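Local coordinates for protein endolysin B (Mycobacterium phage D29, PDB 3HC7) that hydrolyses the ester junction between mycolic acids and arabinogalactan in the mycobacterial cell wall, helping the phage to lyse its host, at residues Val181-Ile186 and Ile216-Ala221; Asn41-Ala46 and Trp50-Lys55; Asp139-Gly142 and Asp146-Glu149. One frame throughout, in Å; residues are numbered along the deposited sequence.

Interaction 1: Val181-Ile186 and Ile216-Ala221; sequences VAIGRI and IALAGA
Ile183 and Leu218 bring two helices of this α/β-hydrolase-like protein together, with Ala219 filling in beside them. The motif is apolar helix-helix packing between helix 179-189 and helix 212-230, and no hydrogen bond crosses it. The backbones come nearest at Ile183 and Ala219, whose CA atoms are 6.3 Å apart. The contact is small and depends on how the isoleucine forks.

Ile183 points its CB toward the longer helix. Its chi1 of -71° sets CG2 anti to the backbone N and CG1 anti to the carbonyl carbon, so that the branches diverge, CD1 toward Leu218 and CG2 mainly toward Ala219. The longer branch continues extended at chi2 and carries CD1 to the Leu218 side chain. Leu218 answers with CG anti to its own backbone N (chi1 177°), an orientation that sends CD2 forward. The two side chains run past each other at a slant, and CD2 of Leu218 lies 3.8 Å from CD1 and 4.0 Å from CB of Ile183.

Around this pair, Ile183 also packs on Leu204 and Leu207 of the intervening helix 200-207, while Leu218 rests on Tyr179 and Glu180 at the start of helix 179-189. Ile183 therefore belongs to a small hydrophobic core shared by three helices, set apart from the active site.

The shorter branch settles against the backbone of the opposing helix, where alanine's small side chain probably allows a close approach: Ile183 CG2 lies 4.0 Å from Ala219 N and 4.1 Å from Ala219 CB.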
loop_
_atom_site.group_PDB
_atom_site.type_symbol
_atom_site.label_atom_id
_atom_site.label_comp_id
_atom_site.label_asym_id
_atom_site.label_seq_id
_atom_site.Cartn_x
_atom_site.Cartn_y
_atom_site.Cartn_z
ATOM N N VAL A 181 14.153 -10.187 6.930
ATOM C CA VAL A 181 12.807 -10.020 6.407
ATOM C C VAL A 181 11.782 -10.003 7.545
ATOM O O VAL A 181 10.870 -9.178 7.557
ATOM C CB VAL A 181 12.465 -11.117 5.367
ATOM C CG1 VAL A 181 10.985 -11.129 5.063
ATOM C CG2 VAL A 181 13.267 -10.900 4.088
ATOM N N ALA A 182 11.939 -10.904 8.511
ATOM C CA ALA A 182 11.008 -10.966 9.635
ATOM C C ALA A 182 11.025 -9.663 10.436
ATOM O O ALA A 182 9.985 -9.180 10.899
ATOM C CB ALA A 182 11.344 -12.155 10.540
ATOM N N ILE A 183 12.212 -9.093 10.612
ATOM C CA ILE A 183 12.323 -7.890 11.426
ATOM C C ILE A 183 11.728 -6.701 10.678
ATOM O O ILE A 183 11.066 -5.840 11.263
ATOM C CB ILE A 183 13.772 -7.657 11.880
ATOM C CG1 ILE A 183 14.137 -8.717 12.926
ATOM C CG2 ILE A 183 13.923 -6.262 12.447
ATOM C CD1 ILE A 183 15.383 -8.424 13.679
ATOM N N GLY A 184 11.921 -6.684 9.366
ATOM C CA GLY A 184 11.191 -5.755 8.517
ATOM C C GLY A 184 9.682 -5.830 8.697
ATOM O O GLY A 184 9.007 -4.795 8.820
ATOM N N ARG A 185 9.129 -7.041 8.709
ATOM C CA ARG A 185 7.683 -7.177 8.932
ATOM C C ARG A 185 7.332 -6.674 10.319
ATOM O O ARG A 185 6.321 -6.021 10.512
ATOM C CB ARG A 185 7.211 -8.627 8.785
ATOM C CG ARG A 185 6.600 -8.946 7.447
ATOM C CD ARG A 185 5.845 -10.266 7.472
ATOM N NE ARG A 185 6.671 -11.356 7.953
ATOM C CZ ARG A 185 7.400 -12.138 7.168
ATOM N NH1 ARG A 185 7.411 -11.947 5.858
ATOM N NH2 ARG A 185 8.117 -13.112 7.697
ATOM N N ILE A 186 8.183 -6.970 11.298
ATOM C CA ILE A 186 7.920 -6.512 12.652
ATOM C C ILE A 186 7.780 -4.988 12.704
ATOM O O ILE A 186 6.826 -4.457 13.286
ATOM C CB ILE A 186 9.012 -6.997 13.609
ATOM C CG1 ILE A 186 8.745 -8.465 13.954
ATOM C CG2 ILE A 186 9.054 -6.132 14.866
ATOM C CD1 ILE A 186 9.884 -9.151 14.645
ATOM N N ILE A 216 17.166 -5.294 18.108
ATOM C CA ILE A 216 16.892 -3.888 18.377
ATOM C C ILE A 216 17.679 -3.008 17.399
ATOM O O ILE A 216 17.132 -2.086 16.779
ATOM C CB ILE A 216 17.265 -3.534 19.829
ATOM C CG1 ILE A 216 16.241 -4.123 20.797
ATOM C CG2 ILE A 216 17.379 -2.028 20.016
ATOM C CD1 ILE A 216 16.685 -4.068 22.247
ATOM N N ALA A 217 18.959 -3.323 17.247
ATOM C CA ALA A 217 19.823 -2.577 16.342
ATOM C C ALA A 217 19.332 -2.615 14.895
ATOM O O ALA A 217 19.283 -1.579 14.233
ATOM C CB ALA A 217 21.227 -3.090 16.427
ATOM N N LEU A 218 18.977 -3.798 14.398
ATOM C CA LEU A 218 18.511 -3.904 13.014
ATOM C C LEU A 218 17.187 -3.172 12.810
ATOM O O LEU A 218 16.990 -2.486 11.807
ATOM C CB LEU A 218 18.381 -5.357 12.567
ATOM C CG LEU A 218 17.826 -5.537 11.148
ATOM C CD1 LEU A 218 18.790 -4.954 10.132
ATOM C CD2 LEU A 218 17.556 -7.003 10.842
ATOM N N ALA A 219 16.266 -3.343 13.749
ATOM C CA ALA A 219 15.008 -2.610 13.706
ATOM C C ALA A 219 15.249 -1.095 13.677
ATOM O O ALA A 219 14.615 -0.374 12.915
ATOM C CB ALA A 219 14.128 -2.990 14.884
ATOM N N GLY A 220 16.158 -0.612 14.516
ATOM C CA GLY A 220 16.504 0.799 14.485
ATOM C C GLY A 220 17.029 1.252 13.131
ATOM O O GLY A 220 16.661 2.308 12.622
ATOM N N ALA A 221 17.900 0.446 12.537
ATOM C CA ALA A 221 18.506 0.812 11.268
ATOM C C ALA A 221 17.473 0.788 10.165
ATOM O O ALA A 221 17.496 1.618 9.251
ATOM C CB ALA A 221 19.687 -0.120 10.945
#

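Interaction 2: Asn41-Ala46 and Trp50-Lys55; sequences NYPAAA and WPSVEK
Ser52, in the first turn of helix 50-70, reaches back to the loop that leads into the helix and holds the backbone at Ala45. Starting at CB, which points toward the loop, Ser52 CB meets Ala45, 3.7 Å from its N and 4.1 Å from its CB. One atom further, with OG anti to the backbone N (chi1 -178°), the hydroxyl meets the loop main chain. Ala45 N donates to Ser52 OG over 3.1 Å at an N-H...O angle of 159°. Ala44 N is just as near, but its angle is too poor for a bond. The same hydroxyl is hydrogen-bonded to Gln83 OE1, so this buried oxygen has a partner in the loop and another in the next helix.

Tyr42 presents the edge of its ring to the serine: Ser52 O lies near the ring plane, 3.6 Å from Tyr42 CD1. The loop folds back over one ring face, placing Ala44 N above the centre, while Tyr42 OH is held by His10 O. Further out, Lys55 runs across the Pro43 ring at about a right angle, its CD 3.6 Å from Pro43 CD, before its amine end turns away. A water bound to Lys55 O at 2.8 Å makes only a weak bond to Asn41 O.

The loop follows strand 35-38 and is pinned at the N-terminal end of helix 50-70. Gln83 at the head of helix 83-96 bonds both sides, Ala45 O of the loop and Ser52 OG of the helix. Gln83 directly follows the catalytic Ser82, whose side chain is about 6 Å from that of Tyr42, so this corner borders the nucleophile elbow.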
loop_
_atom_site.group_PDB
_atom_site.type_symbol
_atom_site.label_atom_id
_atom_site.label_comp_id
_atom_site.label_asym_id
_atom_site.label_seq_id
_atom_site.Cartn_x
_atom_site.Cartn_y
_atom_site.Cartn_z
ATOM N N ASN A 41 -6.782 12.551 7.134
ATOM C CA ASN A 41 -6.806 11.974 8.476
ATOM C C ASN A 41 -5.872 10.779 8.547
ATOM O O ASN A 41 -6.183 9.770 9.177
ATOM C CB ASN A 41 -8.217 11.523 8.846
ATOM C CG ASN A 41 -9.186 12.676 8.937
ATOM O OD1 ASN A 41 -10.345 12.557 8.541
ATOM N ND2 ASN A 41 -8.715 13.807 9.457
ATOM N N TYR A 42 -4.725 10.908 7.896
ATOM C CA TYR A 42 -3.850 9.780 7.643
ATOM C C TYR A 42 -2.415 10.284 7.723
ATOM O O TYR A 42 -1.959 11.007 6.842
ATOM C CB TYR A 42 -4.183 9.215 6.260
ATOM C CG TYR A 42 -3.111 8.373 5.624
ATOM C CD1 TYR A 42 -2.649 7.217 6.237
ATOM C CD2 TYR A 42 -2.575 8.720 4.390
ATOM C CE1 TYR A 42 -1.669 6.437 5.648
ATOM C CE2 TYR A 42 -1.600 7.948 3.792
ATOM C CZ TYR A 42 -1.149 6.807 4.425
ATOM O OH TYR A 42 -0.177 6.026 3.836
ATOM N N PRO A 43 -1.702 9.919 8.800
ATOM C CA PRO A 43 -0.396 10.531 9.066
ATOM C C PRO A 43 0.660 10.158 8.031
ATOM O O PRO A 43 1.667 10.852 7.931
ATOM C CB PRO A 43 -0.003 9.956 10.436
ATOM C CG PRO A 43 -1.247 9.401 11.023
ATOM C CD PRO A 43 -2.098 8.972 9.855
ATOM N N ALA A 44 0.437 9.080 7.288
ATOM C CA ALA A 44 1.459 8.530 6.387
ATOM C C ALA A 44 2.831 8.400 7.062
ATOM O O ALA A 44 3.865 8.698 6.457
ATOM C CB ALA A 44 1.563 9.363 5.113
ATOM N N ALA A 45 2.841 7.931 8.310
ATOM C CA ALA A 45 4.064 7.931 9.115
ATOM C C ALA A 45 4.972 6.753 8.788
ATOM O O ALA A 45 4.500 5.654 8.529
ATOM C CB ALA A 45 3.719 7.935 10.604
ATOM N N ALA A 46 6.277 6.989 8.806
ATOM C CA ALA A 46 7.252 5.911 8.615
ATOM C C ALA A 46 7.310 4.959 9.816
ATOM O O ALA A 46 7.529 3.752 9.657
ATOM C CB ALA A 46 8.630 6.489 8.325
ATOM N N TRP A 50 1.977 0.922 11.342
ATOM C CA TRP A 50 0.668 0.275 11.368
ATOM C C TRP A 50 -0.465 1.146 11.923
ATOM O O TRP A 50 -1.554 1.171 11.346
ATOM C CB TRP A 50 0.681 -1.123 12.011
ATOM C CG TRP A 50 -0.501 -1.905 11.496
ATOM C CD1 TRP A 50 -1.693 -2.105 12.131
ATOM C CD2 TRP A 50 -0.626 -2.518 10.202
ATOM N NE1 TRP A 50 -2.539 -2.831 11.324
ATOM C CE2 TRP A 50 -1.910 -3.097 10.137
ATOM C CE3 TRP A 50 0.231 -2.655 9.103
ATOM C CZ2 TRP A 50 -2.362 -3.796 9.012
ATOM C CZ3 TRP A 50 -0.216 -3.347 7.988
ATOM C CH2 TRP A 50 -1.505 -3.906 7.948
ATOM N N PRO A 51 -0.223 1.877 13.026
ATOM C CA PRO A 51 -1.290 2.793 13.471
ATOM C C PRO A 51 -1.618 3.810 12.397
ATOM O O PRO A 51 -2.759 4.262 12.309
ATOM C CB PRO A 51 -0.674 3.503 14.682
ATOM C CG PRO A 51 0.377 2.527 15.189
ATOM C CD PRO A 51 0.932 1.882 13.943
ATOM N N SER A 52 -0.627 4.181 11.594
ATOM C CA SER A 52 -0.876 5.108 10.499
ATOM C C SER A 52 -1.795 4.436 9.476
ATOM O O SER A 52 -2.780 5.021 9.036
ATOM C CB SER A 52 0.432 5.563 9.856
ATOM O OG SER A 52 0.185 6.504 8.824
ATOM N N VAL A 53 -1.467 3.200 9.116
ATOM C CA VAL A 53 -2.293 2.399 8.217
ATOM C C VAL A 53 -3.752 2.294 8.679
ATOM O O VAL A 53 -4.670 2.417 7.871
ATOM C CB VAL A 53 -1.702 0.978 8.031
ATOM C CG1 VAL A 53 -2.667 0.082 7.246
ATOM C CG2 VAL A 53 -0.356 1.054 7.328
ATOM N N GLU A 54 -3.961 2.049 9.971
ATOM C CA GLU A 54 -5.303 1.907 10.520
ATOM C C GLU A 54 -6.127 3.180 10.326
ATOM O O GLU A 54 -7.314 3.111 10.034
ATOM C CB GLU A 54 -5.257 1.573 12.013
ATOM C CG GLU A 54 -4.561 0.279 12.391
ATOM C CD GLU A 54 -4.372 0.162 13.902
ATOM O OE1 GLU A 54 -4.631 1.151 14.627
ATOM O OE2 GLU A 54 -3.964 -0.914 14.372
ATOM N N LYS A 55 -5.504 4.342 10.503
ATOM C CA LYS A 55 -6.211 5.616 10.303
ATOM C C LYS A 55 -6.598 5.822 8.843
ATOM O O LYS A 55 -7.710 6.258 8.543
ATOM C CB LYS A 55 -5.363 6.787 10.784
ATOM C CG LYS A 55 -5.080 6.744 12.274
ATOM C CD LYS A 55 -3.940 7.671 12.633
ATOM C CE LYS A 55 -3.640 7.594 14.113
ATOM N NZ LYS A 55 -4.791 8.103 14.905
HETATM O O HOH W 1 -8.814 8.069 10.333
#

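Interaction 3: Asp139-Gly142 and Asp146-Glu149; sequences DTLG and DRLE
Gly142 and Arg147 are the closest points of the two backbones, with their CA atoms 6.6 Å apart. The chain is extended on both sides: Thr140-Leu141 is a short strand paired with strand 171-172, and Arg147 sits in an irregular but stretched run after the short connection 143-145. The side chain of Arg147 bridges the gap.

Its CG sits between the backbone N and the carbonyl carbon (chi1 65°), and a bend at chi3 brings the guanidinium side-on to Gly142. Two nitrogens converge on a single oxygen: NH2 donates to Gly142 O at 2.8 Å, approaching close to the line of the C=O bond, and NE donates to Gly142 O at 3.1 Å with a more bent N-H...O angle of 138°. The oxygen lies nearly in the guanidinium plane. Over one face of that plane stands Leu141, its CD2 3.4 Å from Arg147 CZ. Leu176 touches both Leu141 and Arg147, and Lys93 of helix 83-96 binds Arg147 O and forms a salt bridge with Asp146.

The acceptor is a neutral peptide carbonyl, so this is no salt bridge. The forked pair of bonds fixes the rotation of the guanidinium and satisfies a main-chain oxygen at a buried contact, and the positive charge probably polarises that peptide.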
loop_
_atom_site.group_PDB
_atom_site.type_symbol
_atom_site.label_atom_id
_atom_site.label_comp_id
_atom_site.label_asym_id
_atom_site.label_seq_id
_atom_site.Cartn_x
_atom_site.Cartn_y
_atom_site.Cartn_z
ATOM N N ASP A 139 8.649 -14.996 -8.965
ATOM C CA ASP A 139 8.660 -15.721 -7.695
ATOM C C ASP A 139 8.670 -14.785 -6.486
ATOM O O ASP A 139 8.953 -15.209 -5.366
ATOM C CB ASP A 139 9.810 -16.741 -7.631
ATOM C CG ASP A 139 11.179 -16.094 -7.663
ATOM O OD1 ASP A 139 11.301 -14.969 -8.185
ATOM O OD2 ASP A 139 12.142 -16.722 -7.168
ATOM N N THR A 140 8.346 -13.515 -6.720
ATOM C CA THR A 140 8.289 -12.538 -5.636
ATOM C C THR A 140 6.864 -12.121 -5.282
ATOM O O THR A 140 5.932 -12.238 -6.089
ATOM C CB THR A 140 9.132 -11.271 -5.925
ATOM O OG1 THR A 140 8.535 -10.517 -6.985
ATOM C CG2 THR A 140 10.557 -11.643 -6.296
ATOM N N LEU A 141 6.717 -11.627 -4.059
ATOM C CA LEU A 141 5.434 -11.167 -3.545
ATOM C C LEU A 141 5.632 -10.044 -2.533
ATOM O O LEU A 141 6.760 -9.609 -2.288
ATOM C CB LEU A 141 4.669 -12.316 -2.887
ATOM C CG LEU A 141 5.474 -13.416 -2.194
ATOM C CD1 LEU A 141 6.563 -12.845 -1.317
ATOM C CD2 LEU A 141 4.543 -14.312 -1.395
ATOM N N GLY A 142 4.530 -9.579 -1.953
ATOM C CA GLY A 142 4.604 -8.601 -0.891
ATOM C C GLY A 142 5.172 -9.235 0.365
ATOM O O GLY A 142 4.927 -10.405 0.664
ATOM N N ASP A 146 -0.362 -11.027 5.483
ATOM C CA ASP A 146 -1.737 -10.746 5.094
ATOM C C ASP A 146 -1.703 -10.024 3.748
ATOM O O ASP A 146 -1.742 -8.799 3.690
ATOM C CB ASP A 146 -2.390 -9.857 6.156
ATOM C CG ASP A 146 -3.861 -9.601 5.894
ATOM O OD1 ASP A 146 -4.552 -10.509 5.384
ATOM O OD2 ASP A 146 -4.335 -8.496 6.232
ATOM N N ARG A 147 -1.600 -10.781 2.669
ATOM C CA ARG A 147 -1.440 -10.188 1.347
ATOM C C ARG A 147 -2.617 -10.548 0.446
ATOM O O ARG A 147 -3.440 -11.412 0.778
ATOM C CB ARG A 147 -0.116 -10.629 0.708
ATOM C CG ARG A 147 -0.032 -12.124 0.415
ATOM C CD ARG A 147 1.250 -12.492 -0.332
ATOM N NE ARG A 147 2.454 -12.204 0.451
ATOM C CZ ARG A 147 2.970 -13.029 1.359
ATOM N NH1 ARG A 147 2.387 -14.199 1.587
ATOM N NH2 ARG A 147 4.067 -12.690 2.038
ATOM N N LEU A 148 -2.696 -9.875 -0.696
ATOM C CA LEU A 148 -3.808 -10.087 -1.610
ATOM C C LEU A 148 -3.705 -11.459 -2.262
ATOM O O LEU A 148 -2.608 -11.993 -2.436
ATOM C CB LEU A 148 -3.849 -8.971 -2.658
ATOM C CG LEU A 148 -4.086 -7.588 -2.042
ATOM C CD1 LEU A 148 -3.711 -6.479 -2.997
ATOM C CD2 LEU A 148 -5.531 -7.441 -1.576
ATOM N N GLU A 149 -4.852 -12.040 -2.596
ATOM C CA GLU A 149 -4.880 -13.340 -3.252
ATOM C C GLU A 149 -6.025 -13.437 -4.263
ATOM O O GLU A 149 -7.043 -12.764 -4.120
ATOM C CB GLU A 149 -4.968 -14.464 -2.216
ATOM C CG GLU A 149 -5.898 -14.175 -1.053
ATOM C CD GLU A 149 -6.003 -15.342 -0.080
ATOM O OE1 GLU A 149 -6.715 -15.208 0.944
ATOM O OE2 GLU A 149 -5.374 -16.389 -0.339
#

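Followed from the N terminus, the three contacts come in series: interaction 2, then interaction 3, then interaction 1, with none nested in or crossing another. Interaction 2 closes the short connection from strand 35-38 into helix 50-70. Interaction 3 closes a short loop beyond strand 140-141, on the other side of the chain's centre. Interaction 1 closes a much longer excursion, which contains helix 200-207. Catalytic Ser82 falls between interactions 2 and 3 and His240 beyond 1, with Asp166, the probable acid of the triad, between 3 and 1. Arg185, in the first helix of interaction 1, hydrogen-bonds Ile143 O inside the loop of interaction 3, linking the helical region to that loop.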